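NAD(P)-dependent oxidoreductase (PDB 7A3W) probably uses NADPH to reduce imines, and serves as a biocatalyst for conjugate reduction and reductive amination. Local coordinates at residues Leu67-Met72 with Val97-Gly102; Ile73-Phe78 with Asp105-Ile110; Tyr121-Ile126 with Ala172-Tyr177. One frame throughout, in Å; residues are numbered along the deposited sequence.

Contact 1 (Leu67-Met72 with Val97-Gly102); sequences LIIICM and VNMSTG. With NDP (NADPH dihydro-nicotinamide-adenine-dinucleotide phosphate), chain F.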
# COMPACT_ATOMS: atom_id res chain seq x y z
N LEU B 67 -27.08 -24.06 -0.67
CA LEU B 67 -26.04 -22.99 -0.73
C LEU B 67 -25.17 -23.20 -1.97
O LEU B 67 -24.51 -24.23 -2.08
CB LEU B 67 -25.18 -23.01 0.54
CG LEU B 67 -24.04 -22.00 0.55
CD1 LEU B 67 -24.56 -20.59 0.39
CD2 LEU B 67 -23.22 -22.14 1.83
N ILE B 68 -25.25 -22.26 -2.90
CA ILE B 68 -24.61 -22.35 -4.24
C ILE B 68 -23.58 -21.22 -4.35
O ILE B 68 -23.98 -20.04 -4.48
CB ILE B 68 -25.66 -22.22 -5.36
CG1 ILE B 68 -26.93 -23.04 -5.15
CG2 ILE B 68 -24.97 -22.48 -6.69
CD1 ILE B 68 -26.72 -24.52 -4.87
N ILE B 69 -22.30 -21.57 -4.37
CA ILE B 69 -21.18 -20.58 -4.39
C ILE B 69 -20.66 -20.51 -5.83
O ILE B 69 -20.35 -21.55 -6.39
CB ILE B 69 -20.08 -20.97 -3.40
CG1 ILE B 69 -20.61 -20.93 -1.97
CG2 ILE B 69 -18.86 -20.09 -3.60
CD1 ILE B 69 -19.74 -21.68 -1.00
N ILE B 70 -20.61 -19.31 -6.39
CA ILE B 70 -20.17 -19.10 -7.80
C ILE B 70 -18.78 -18.49 -7.76
O ILE B 70 -18.58 -17.50 -7.03
CB ILE B 70 -21.13 -18.16 -8.54
CG1 ILE B 70 -22.60 -18.50 -8.32
CG2 ILE B 70 -20.76 -18.11 -10.03
CD1 ILE B 70 -22.98 -19.90 -8.72
N CYS B 71 -17.83 -19.05 -8.47
CA CYS B 71 -16.46 -18.50 -8.57
C CYS B 71 -15.93 -18.73 -9.97
O CYS B 71 -14.94 -19.45 -10.16
CB CYS B 71 -15.54 -19.10 -7.52
SG CYS B 71 -14.08 -18.07 -7.29
N MET B 72 -16.60 -18.13 -10.93
CA MET B 72 -16.20 -18.19 -12.35
C MET B 72 -15.40 -16.92 -12.66
O MET B 72 -15.25 -16.05 -11.80
CB MET B 72 -17.42 -18.28 -13.26
CG MET B 72 -18.15 -19.60 -13.16
SD MET B 72 -19.87 -19.47 -13.73
CE MET B 72 -20.59 -20.77 -12.74
N VAL B 97 -24.51 -17.35 -3.75
CA VAL B 97 -23.42 -16.45 -3.30
C VAL B 97 -22.44 -16.32 -4.46
O VAL B 97 -21.75 -17.27 -4.77
CB VAL B 97 -22.71 -16.95 -2.04
CG1 VAL B 97 -21.67 -15.94 -1.58
CG2 VAL B 97 -23.70 -17.22 -0.93
N ASN B 98 -22.42 -15.14 -5.08
CA ASN B 98 -21.60 -14.88 -6.28
C ASN B 98 -20.29 -14.22 -5.86
O ASN B 98 -20.29 -13.01 -5.58
CB ASN B 98 -22.44 -14.03 -7.21
CG ASN B 98 -21.77 -13.76 -8.52
OD1 ASN B 98 -20.64 -14.18 -8.74
ND2 ASN B 98 -22.47 -12.99 -9.35
N MET B 99 -19.19 -14.99 -5.83
CA MET B 99 -17.83 -14.51 -5.46
C MET B 99 -16.98 -14.18 -6.69
O MET B 99 -15.75 -13.96 -6.54
CB MET B 99 -17.13 -15.58 -4.62
CG MET B 99 -17.82 -15.77 -3.31
SD MET B 99 -16.93 -16.99 -2.36
CE MET B 99 -17.98 -17.09 -0.91
N SER B 100 -17.61 -14.05 -7.86
CA SER B 100 -16.94 -13.71 -9.14
C SER B 100 -16.86 -12.18 -9.26
O SER B 100 -17.80 -11.50 -8.86
CB SER B 100 -17.67 -14.36 -10.29
OG SER B 100 -17.65 -13.53 -11.44
N THR B 101 -15.74 -11.67 -9.75
CA THR B 101 -15.53 -10.24 -10.07
C THR B 101 -16.48 -9.83 -11.19
O THR B 101 -16.63 -10.59 -12.15
CB THR B 101 -14.09 -9.95 -10.48
OG1 THR B 101 -13.25 -10.30 -9.37
CG2 THR B 101 -13.88 -8.50 -10.87
N GLY B 102 -17.10 -8.65 -11.06
CA GLY B 102 -18.08 -8.17 -12.05
C GLY B 102 -18.56 -6.80 -11.71
O GLY B 102 -18.21 -6.27 -10.67
PA NDP F . -9.32 -18.96 -13.15
O1A NDP F . -8.39 -19.91 -12.45
O2A NDP F . -8.99 -18.36 -14.50
O5B NDP F . -10.73 -19.71 -13.27
C5B NDP F . -11.77 -19.16 -14.10
C4B NDP F . -12.97 -20.05 -13.92
O4B NDP F . -14.08 -19.54 -14.71
C3B NDP F . -12.78 -21.51 -14.36
O3B NDP F . -13.62 -22.32 -13.56
C2B NDP F . -13.26 -21.44 -15.80
O2B NDP F . -13.70 -22.66 -16.41
C1B NDP F . -14.48 -20.56 -15.59
N9A NDP F . -14.99 -19.98 -16.82
C8A NDP F . -14.38 -19.10 -17.68
N7A NDP F . -15.13 -18.79 -18.70
C5A NDP F . -16.32 -19.47 -18.48
C6A NDP F . -17.52 -19.56 -19.21
N6A NDP F . -17.76 -18.90 -20.35
N1A NDP F . -18.49 -20.34 -18.70
C2A NDP F . -18.27 -21.01 -17.56
N3A NDP F . -17.18 -21.02 -16.80
C4A NDP F . -16.23 -20.22 -17.33
O3 NDP F . -9.77 -17.74 -12.22
PN NDP F . -9.70 -17.68 -10.61
O1N NDP F . -8.34 -17.19 -10.30
O2N NDP F . -10.13 -18.99 -10.02
O5D NDP F . -10.72 -16.49 -10.33
C5D NDP F . -12.15 -16.66 -10.28
C4D NDP F . -12.76 -15.38 -9.78
O4D NDP F . -12.33 -15.12 -8.42
C3D NDP F . -12.42 -14.12 -10.59
O3D NDP F . -13.61 -13.36 -10.80
C2D NDP F . -11.37 -13.44 -9.73
O2D NDP F . -11.32 -12.04 -9.98
C1D NDP F . -11.81 -13.82 -8.32
N1N NDP F . -10.69 -13.87 -7.33
C2N NDP F . -9.58 -14.67 -7.49
C3N NDP F . -8.48 -14.57 -6.66
C7N NDP F . -7.26 -15.41 -6.82
O7N NDP F . -6.29 -15.15 -6.10
N7N NDP F . -7.22 -16.43 -7.66
C4N NDP F . -8.53 -13.64 -5.51
C5N NDP F . -9.75 -12.88 -5.41
C6N NDP F . -10.78 -13.08 -6.20
P2B NDP F . -12.55 -23.58 -17.09
O1X NDP F . -11.76 -22.62 -17.97
O2X NDP F . -11.78 -24.28 -15.99
O3X NDP F . -13.44 -24.51 -17.88
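Parallel strands 67-70 and 95-98 of the Rossmann-type sheet pair here through Ile-69 with Val-97 and Ile-70 with Asn-98. Ile-68 O accepts from Val-97 N at 2.8 Å, nearly straight at 173°. Val-97 O then takes the N-H of Ile-70. Met-99, just past the end of strand 95-98, donates its N to Ile-70 O at 2.8 Å, and this bond is more bent, at 148°. On one face of the sheet, Leu-67 CD1 meets Val-97 CG2 at 3.7 Å. On that side too, the extended chain of Met-99 lays SD 3.9 Å from Ile-69 CG2. The two strands are joined through helix 75-83 as a beta-alpha-beta unit. Ile-70 points to the other face, where its CB lies 4.0 Å from Asn-98 OD1. With CG anti to the backbone N (chi1 -176°), Asn-98 turns OD1 forward to accept from Ser-100 N in an Asx turn. Its ND2 is hydrogen-bonded to Tyr-121 OH. Beyond the strands both segments reach NADPH, Cys-71 with SG near O4D. Ser-100 CB packs 3.3 Å from Met-72 O. Thr-101 N donates to NADPH O3D at 2.9 Å, while Thr-101 OG1 shares a hydrogen bond with O2D.

Contact 2 (Ile73-Phe78 with Asp105-Ile110); sequences IDKAVF and DDVERI. With NDP (NADPH dihydro-nicotinamide-adenine-dinucleotide phosphate), chain F.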
# COMPACT_ATOMS: atom_id res chain seq x y z
N ILE B 73 -14.84 -16.82 -13.86
CA ILE B 73 -13.90 -15.73 -14.19
C ILE B 73 -14.59 -14.39 -13.92
O ILE B 73 -13.94 -13.46 -13.43
CB ILE B 73 -13.37 -15.86 -15.63
CG1 ILE B 73 -12.27 -14.82 -15.88
CG2 ILE B 73 -14.52 -15.79 -16.64
CD1 ILE B 73 -11.19 -14.83 -14.83
N ASP B 74 -15.88 -14.28 -14.20
CA ASP B 74 -16.62 -13.01 -14.00
C ASP B 74 -18.12 -13.25 -13.85
O ASP B 74 -18.61 -14.37 -14.11
CB ASP B 74 -16.29 -11.97 -15.07
CG ASP B 74 -16.70 -12.36 -16.47
OD1 ASP B 74 -17.65 -13.14 -16.62
OD2 ASP B 74 -16.06 -11.86 -17.41
N LYS B 75 -18.83 -12.22 -13.42
CA LYS B 75 -20.30 -12.29 -13.23
C LYS B 75 -21.00 -12.50 -14.57
O LYS B 75 -22.00 -13.22 -14.59
CB LYS B 75 -20.76 -11.04 -12.48
CG LYS B 75 -20.24 -10.95 -11.05
CD LYS B 75 -20.87 -9.83 -10.25
CE LYS B 75 -20.12 -9.41 -9.00
NZ LYS B 75 -20.06 -10.50 -7.99
N ALA B 76 -20.50 -11.92 -15.66
CA ALA B 76 -21.08 -12.07 -17.02
C ALA B 76 -21.23 -13.56 -17.38
O ALA B 76 -22.31 -13.97 -17.85
CB ALA B 76 -20.24 -11.35 -18.04
N VAL B 77 -20.23 -14.40 -17.14
CA VAL B 77 -20.37 -15.84 -17.53
C VAL B 77 -21.38 -16.54 -16.62
O VAL B 77 -22.02 -17.49 -17.09
CB VAL B 77 -19.02 -16.59 -17.63
CG1 VAL B 77 -18.07 -15.87 -18.57
CG2 VAL B 77 -18.38 -16.84 -16.28
N PHE B 78 -21.62 -16.08 -15.40
CA PHE B 78 -22.70 -16.66 -14.56
C PHE B 78 -24.07 -16.26 -15.13
O PHE B 78 -25.01 -17.06 -15.10
CB PHE B 78 -22.56 -16.26 -13.10
CG PHE B 78 -23.61 -16.89 -12.24
CD1 PHE B 78 -23.79 -18.27 -12.23
CD2 PHE B 78 -24.47 -16.12 -11.48
CE1 PHE B 78 -24.76 -18.86 -11.43
CE2 PHE B 78 -25.45 -16.70 -10.70
CZ PHE B 78 -25.61 -18.07 -10.69
N ASP B 105 -23.84 -3.43 -12.71
CA ASP B 105 -24.86 -3.77 -13.73
C ASP B 105 -25.06 -5.30 -13.79
O ASP B 105 -26.22 -5.77 -13.81
CB ASP B 105 -24.48 -3.21 -15.11
CG ASP B 105 -24.49 -1.69 -15.21
OD1 ASP B 105 -24.55 -1.01 -14.17
OD2 ASP B 105 -24.45 -1.17 -16.36
N ASP B 106 -23.98 -6.07 -13.77
CA ASP B 106 -24.03 -7.55 -13.74
C ASP B 106 -24.79 -7.98 -12.48
O ASP B 106 -25.64 -8.88 -12.59
CB ASP B 106 -22.65 -8.22 -13.66
CG ASP B 106 -21.77 -8.07 -14.89
OD1 ASP B 106 -22.31 -8.06 -15.98
OD2 ASP B 106 -20.53 -7.99 -14.70
N VAL B 107 -24.49 -7.38 -11.34
CA VAL B 107 -25.08 -7.78 -10.03
C VAL B 107 -26.59 -7.56 -10.12
O VAL B 107 -27.35 -8.42 -9.71
CB VAL B 107 -24.47 -6.98 -8.88
CG1 VAL B 107 -25.24 -7.19 -7.59
CG2 VAL B 107 -22.99 -7.28 -8.73
N GLU B 108 -26.99 -6.42 -10.68
CA GLU B 108 -28.43 -6.05 -10.76
C GLU B 108 -29.15 -7.08 -11.63
O GLU B 108 -30.22 -7.57 -11.20
CB GLU B 108 -28.60 -4.62 -11.26
CG GLU B 108 -28.29 -3.60 -10.17
CD GLU B 108 -28.53 -2.14 -10.49
OE1 GLU B 108 -28.46 -1.76 -11.68
OE2 GLU B 108 -28.79 -1.39 -9.53
N ARG B 109 -28.60 -7.42 -12.80
CA ARG B 109 -29.19 -8.42 -13.73
C ARG B 109 -29.28 -9.78 -13.03
O ARG B 109 -30.35 -10.42 -13.11
CB ARG B 109 -28.36 -8.50 -15.02
CG ARG B 109 -28.52 -7.28 -15.91
CD ARG B 109 -27.94 -7.50 -17.30
NE ARG B 109 -28.24 -6.38 -18.17
N ILE B 110 -28.21 -10.19 -12.35
CA ILE B 110 -28.16 -11.52 -11.68
C ILE B 110 -29.18 -11.56 -10.55
O ILE B 110 -29.94 -12.54 -10.50
CB ILE B 110 -26.74 -11.86 -11.22
CG1 ILE B 110 -25.84 -12.09 -12.43
CG2 ILE B 110 -26.74 -13.06 -10.29
CD1 ILE B 110 -24.36 -12.00 -12.10
PA NDP F . -9.32 -18.96 -13.15
O1A NDP F . -8.39 -19.91 -12.45
O2A NDP F . -8.99 -18.36 -14.50
O5B NDP F . -10.73 -19.71 -13.27
C5B NDP F . -11.77 -19.16 -14.10
C4B NDP F . -12.97 -20.05 -13.92
O4B NDP F . -14.08 -19.54 -14.71
C3B NDP F . -12.78 -21.51 -14.36
O3B NDP F . -13.62 -22.32 -13.56
C2B NDP F . -13.26 -21.44 -15.80
O2B NDP F . -13.70 -22.66 -16.41
C1B NDP F . -14.48 -20.56 -15.59
N9A NDP F . -14.99 -19.98 -16.82
C8A NDP F . -14.38 -19.10 -17.68
N7A NDP F . -15.13 -18.79 -18.70
C5A NDP F . -16.32 -19.47 -18.48
C6A NDP F . -17.52 -19.56 -19.21
N6A NDP F . -17.76 -18.90 -20.35
N1A NDP F . -18.49 -20.34 -18.70
C2A NDP F . -18.27 -21.01 -17.56
N3A NDP F . -17.18 -21.02 -16.80
C4A NDP F . -16.23 -20.22 -17.33
O3 NDP F . -9.77 -17.74 -12.22
PN NDP F . -9.70 -17.68 -10.61
O1N NDP F . -8.34 -17.19 -10.30
O2N NDP F . -10.13 -18.99 -10.02
O5D NDP F . -10.72 -16.49 -10.33
C5D NDP F . -12.15 -16.66 -10.28
C4D NDP F . -12.76 -15.38 -9.78
O4D NDP F . -12.33 -15.12 -8.42
C3D NDP F . -12.42 -14.12 -10.59
O3D NDP F . -13.61 -13.36 -10.80
C2D NDP F . -11.37 -13.44 -9.73
O2D NDP F . -11.32 -12.04 -9.98
C1D NDP F . -11.81 -13.82 -8.32
N1N NDP F . -10.69 -13.87 -7.33
C2N NDP F . -9.58 -14.67 -7.49
C3N NDP F . -8.48 -14.57 -6.66
C7N NDP F . -7.26 -15.41 -6.82
O7N NDP F . -6.29 -15.15 -6.10
N7N NDP F . -7.22 -16.43 -7.66
C4N NDP F . -8.53 -13.64 -5.51
C5N NDP F . -9.75 -12.88 -5.41
C6N NDP F . -10.78 -13.08 -6.20
P2B NDP F . -12.55 -23.58 -17.09
O1X NDP F . -11.76 -22.62 -17.97
O2X NDP F . -11.78 -24.28 -15.99
O3X NDP F . -13.44 -24.51 -17.88
O HOH W 1 -18.57 -9.64 -15.44
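Lys-75 and Ile-110 bring the start of helix 75-83 against helix 104-116, while Ile-73, just before, faces the cofactor. Ile-73 O accepts from NADPH O3D at 2.7 Å, and Ile-73 N gives a weak bond to O4B. Its CG2 packs against the adenine at C8A. Asp-74 is the N-cap of the helix. Its OD1 accepts from Val-77 N at 2.9 Å, met nearly in line with the C-O bond. Lys-75 carries most of the contact with helix 104-116. Its CB sits 3.6 Å from Asp-106 CB and also touches Ile-110 CD1. Farther out, CD and CE run alongside Val-107, pointing the same way, with Lys-75 CE 3.6 Å from Val-107 CG2. The chain is extended up to CE and then bends (chi4 -64°). NZ thus leaves the helix pair and binds Ser-100 O and Asp-123 OD1, the latter as a salt bridge. Two oxygens thus hold NZ. Ala-76 is linked to Asp-106 through one water. The water accepts from Ala-76 N at 3.0 Å and donates to Asp-106 OD2 at 2.7 Å. The same OD2 also accepts from Thr-103 N. Val-77 turns back to the cofactor, its CG1 lying 3.5 Å from adenine N6A. Phe-78 points toward Ile-110, whose CG2 meets the ring edge near its plane, 3.9 Å from CE2. The interface is therefore apolar along Lys-75, Phe-78, Val-107 and Ile-110, with a hydrated polar end at Ala-76 and Asp-106. Such pairing of neighbouring helices over the parallel part of the sheet is typical of a Rossmann-type dinucleotide-binding domain.

Contact 3 (Tyr121-Ile126 with Ala172-Tyr177); sequences YVDAGI and ACTPTY. With NDP (NADPH dihydro-nicotinamide-adenine-dinucleotide phosphate), chain F.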
# COMPACT_ATOMS: atom_id res chain seq x y z
N TYR B 121 -30.24 -14.15 -3.01
CA TYR B 121 -28.97 -13.71 -3.64
C TYR B 121 -28.12 -12.91 -2.66
O TYR B 121 -28.59 -11.93 -2.01
CB TYR B 121 -29.25 -12.86 -4.88
CG TYR B 121 -28.00 -12.51 -5.63
CD1 TYR B 121 -27.24 -13.49 -6.26
CD2 TYR B 121 -27.51 -11.22 -5.63
CE1 TYR B 121 -26.07 -13.18 -6.93
CE2 TYR B 121 -26.33 -10.89 -6.28
CZ TYR B 121 -25.61 -11.87 -6.95
OH TYR B 121 -24.47 -11.50 -7.61
N VAL B 122 -26.85 -13.31 -2.58
CA VAL B 122 -25.79 -12.60 -1.83
C VAL B 122 -24.63 -12.40 -2.80
O VAL B 122 -24.18 -13.37 -3.39
CB VAL B 122 -25.39 -13.40 -0.57
CG1 VAL B 122 -24.34 -12.66 0.23
CG2 VAL B 122 -26.60 -13.71 0.27
N ASP B 123 -24.19 -11.15 -2.94
CA ASP B 123 -23.00 -10.82 -3.74
C ASP B 123 -21.79 -10.80 -2.81
O ASP B 123 -21.96 -10.51 -1.60
CB ASP B 123 -23.20 -9.52 -4.51
CG ASP B 123 -22.27 -9.49 -5.70
OD1 ASP B 123 -22.43 -10.37 -6.54
OD2 ASP B 123 -21.38 -8.61 -5.75
N ALA B 124 -20.61 -11.18 -3.29
CA ALA B 124 -19.46 -11.40 -2.39
C ALA B 124 -18.16 -11.06 -3.12
O ALA B 124 -18.15 -10.88 -4.36
CB ALA B 124 -19.47 -12.79 -1.82
N GLY B 125 -17.12 -10.81 -2.35
CA GLY B 125 -15.81 -10.43 -2.89
C GLY B 125 -14.74 -11.02 -2.00
O GLY B 125 -14.79 -10.78 -0.78
N ILE B 126 -13.86 -11.83 -2.60
CA ILE B 126 -12.80 -12.56 -1.86
C ILE B 126 -11.57 -11.67 -1.74
O ILE B 126 -11.02 -11.23 -2.78
CB ILE B 126 -12.47 -13.91 -2.51
CG1 ILE B 126 -13.72 -14.78 -2.71
CG2 ILE B 126 -11.40 -14.61 -1.68
CD1 ILE B 126 -13.54 -15.96 -3.63
N ALA B 172 -24.10 -3.47 -2.91
CA ALA B 172 -23.23 -2.73 -1.97
C ALA B 172 -21.80 -3.28 -2.08
O ALA B 172 -20.84 -2.48 -1.99
CB ALA B 172 -23.76 -2.83 -0.56
N CYS B 173 -21.65 -4.59 -2.26
CA CYS B 173 -20.33 -5.26 -2.16
C CYS B 173 -19.41 -4.76 -3.28
O CYS B 173 -18.22 -4.40 -2.98
CB CYS B 173 -20.50 -6.78 -2.19
SG CYS B 173 -18.92 -7.66 -2.25
N THR B 174 -19.88 -4.75 -4.52
CA THR B 174 -19.03 -4.55 -5.72
C THR B 174 -18.23 -3.24 -5.64
O THR B 174 -17.03 -3.25 -5.89
CB THR B 174 -19.83 -4.71 -7.01
OG1 THR B 174 -19.95 -6.12 -7.18
CG2 THR B 174 -19.15 -4.13 -8.23
N PRO B 175 -18.83 -2.04 -5.42
CA PRO B 175 -18.02 -0.82 -5.47
C PRO B 175 -16.93 -0.79 -4.40
O PRO B 175 -15.83 -0.36 -4.67
CB PRO B 175 -19.06 0.30 -5.32
CG PRO B 175 -20.35 -0.35 -5.79
CD PRO B 175 -20.27 -1.76 -5.26
N THR B 176 -17.25 -1.27 -3.20
CA THR B 176 -16.29 -1.35 -2.08
C THR B 176 -15.17 -2.33 -2.43
O THR B 176 -14.00 -1.99 -2.26
CB THR B 176 -17.05 -1.70 -0.80
OG1 THR B 176 -17.85 -0.55 -0.51
CG2 THR B 176 -16.15 -2.05 0.37
N TYR B 177 -15.54 -3.52 -2.90
CA TYR B 177 -14.61 -4.58 -3.36
C TYR B 177 -13.67 -4.01 -4.41
O TYR B 177 -12.44 -4.15 -4.28
CB TYR B 177 -15.45 -5.74 -3.91
CG TYR B 177 -14.76 -6.82 -4.70
CD1 TYR B 177 -14.10 -7.86 -4.05
CD2 TYR B 177 -14.85 -6.87 -6.08
CE1 TYR B 177 -13.53 -8.91 -4.75
CE2 TYR B 177 -14.24 -7.89 -6.80
CZ TYR B 177 -13.61 -8.93 -6.13
OH TYR B 177 -13.03 -9.98 -6.80
PA NDP F . -9.32 -18.96 -13.15
O1A NDP F . -8.39 -19.91 -12.45
O2A NDP F . -8.99 -18.36 -14.50
O5B NDP F . -10.73 -19.71 -13.27
C5B NDP F . -11.77 -19.16 -14.10
C4B NDP F . -12.97 -20.05 -13.92
O4B NDP F . -14.08 -19.54 -14.71
C3B NDP F . -12.78 -21.51 -14.36
O3B NDP F . -13.62 -22.32 -13.56
C2B NDP F . -13.26 -21.44 -15.80
O2B NDP F . -13.70 -22.66 -16.41
C1B NDP F . -14.48 -20.56 -15.59
N9A NDP F . -14.99 -19.98 -16.82
C8A NDP F . -14.38 -19.10 -17.68
N7A NDP F . -15.13 -18.79 -18.70
C5A NDP F . -16.32 -19.47 -18.48
C6A NDP F . -17.52 -19.56 -19.21
N6A NDP F . -17.76 -18.90 -20.35
N1A NDP F . -18.49 -20.34 -18.70
C2A NDP F . -18.27 -21.01 -17.56
N3A NDP F . -17.18 -21.02 -16.80
C4A NDP F . -16.23 -20.22 -17.33
O3 NDP F . -9.77 -17.74 -12.22
PN NDP F . -9.70 -17.68 -10.61
O1N NDP F . -8.34 -17.19 -10.30
O2N NDP F . -10.13 -18.99 -10.02
O5D NDP F . -10.72 -16.49 -10.33
C5D NDP F . -12.15 -16.66 -10.28
C4D NDP F . -12.76 -15.38 -9.78
O4D NDP F . -12.33 -15.12 -8.42
C3D NDP F . -12.42 -14.12 -10.59
O3D NDP F . -13.61 -13.36 -10.80
C2D NDP F . -11.37 -13.44 -9.73
O2D NDP F . -11.32 -12.04 -9.98
C1D NDP F . -11.81 -13.82 -8.32
N1N NDP F . -10.69 -13.87 -7.33
C2N NDP F . -9.58 -14.67 -7.49
C3N NDP F . -8.48 -14.57 -6.66
C7N NDP F . -7.26 -15.41 -6.82
O7N NDP F . -6.29 -15.15 -6.10
N7N NDP F . -7.22 -16.43 -7.66
C4N NDP F . -8.53 -13.64 -5.51
C5N NDP F . -9.75 -12.88 -5.41
C6N NDP F . -10.78 -13.08 -6.20
P2B NDP F . -12.55 -23.58 -17.09
O1X NDP F . -11.76 -22.62 -17.97
O2X NDP F . -11.78 -24.28 -15.99
O3X NDP F . -13.44 -24.51 -17.88
O HOH W 2 -22.30 -6.10 -5.20
O HOH W 3 -14.08 -12.28 -5.51
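Tyr-177 stands on helix 173-200 and reaches across Gly-125 of strand 120-126. Its CB points toward the strand, and CG lies anti to the backbone N (chi1 167°). CG is 4.2 Å from Gly-125 CA. CD1 comes closer, 3.3 Å from the same CA. CE1 touches this CA too and reaches Ile-126 N at 3.6 Å. The ring meets this backbone obliquely, and it fits because glycine has no side chain. At the tip, OH joins a water at 2.8 Å that accepts from Ile-126 N. This OH is also hydrogen-bonded to Thr-101 and lies 3.9 Å from NADPH C6N, in the nicotinamide ring. The pairing belongs to the junction between the Rossmann-type domain and the long helix that opens the C-terminal region. Strand and helix run almost parallel here, 13° apart. One turn earlier, Cys-173 SG rests on the peptide between Ala-124 and Gly-125, 3.6 Å from Gly-125 N. The Asp-123 side chain crosses that of Thr-174, with Asp-123 OD2 3.2 Å from Thr-174 OG1. A water donates to Asp-123 OD2 at 2.7 Å while accepting from Thr-174 N. Asp-123 OD1 takes a weak bond from Tyr-121 OH.

In the fold
All three contacts are largely buried, and all touch NADPH. Contact 1 lies within the sheet and is held by direct backbone hydrogen bonds. Contact 2 pairs two helices on one face of that sheet, and its Ala-76 and Asp-106 end is partly exposed. Contact 3 sets a strand of the same sheet against the long helix 173-200. Contacts 2 and 3 rest on packing and bridging waters. Strands 95-98 and 120-126 are neighbours, joining contacts 1 and 3. Lys-75 of contact 2 ties contacts 1 and 3 together. All three come near the second subunit, through Thr-101, Ile-73, Pro-175 and Thr-176.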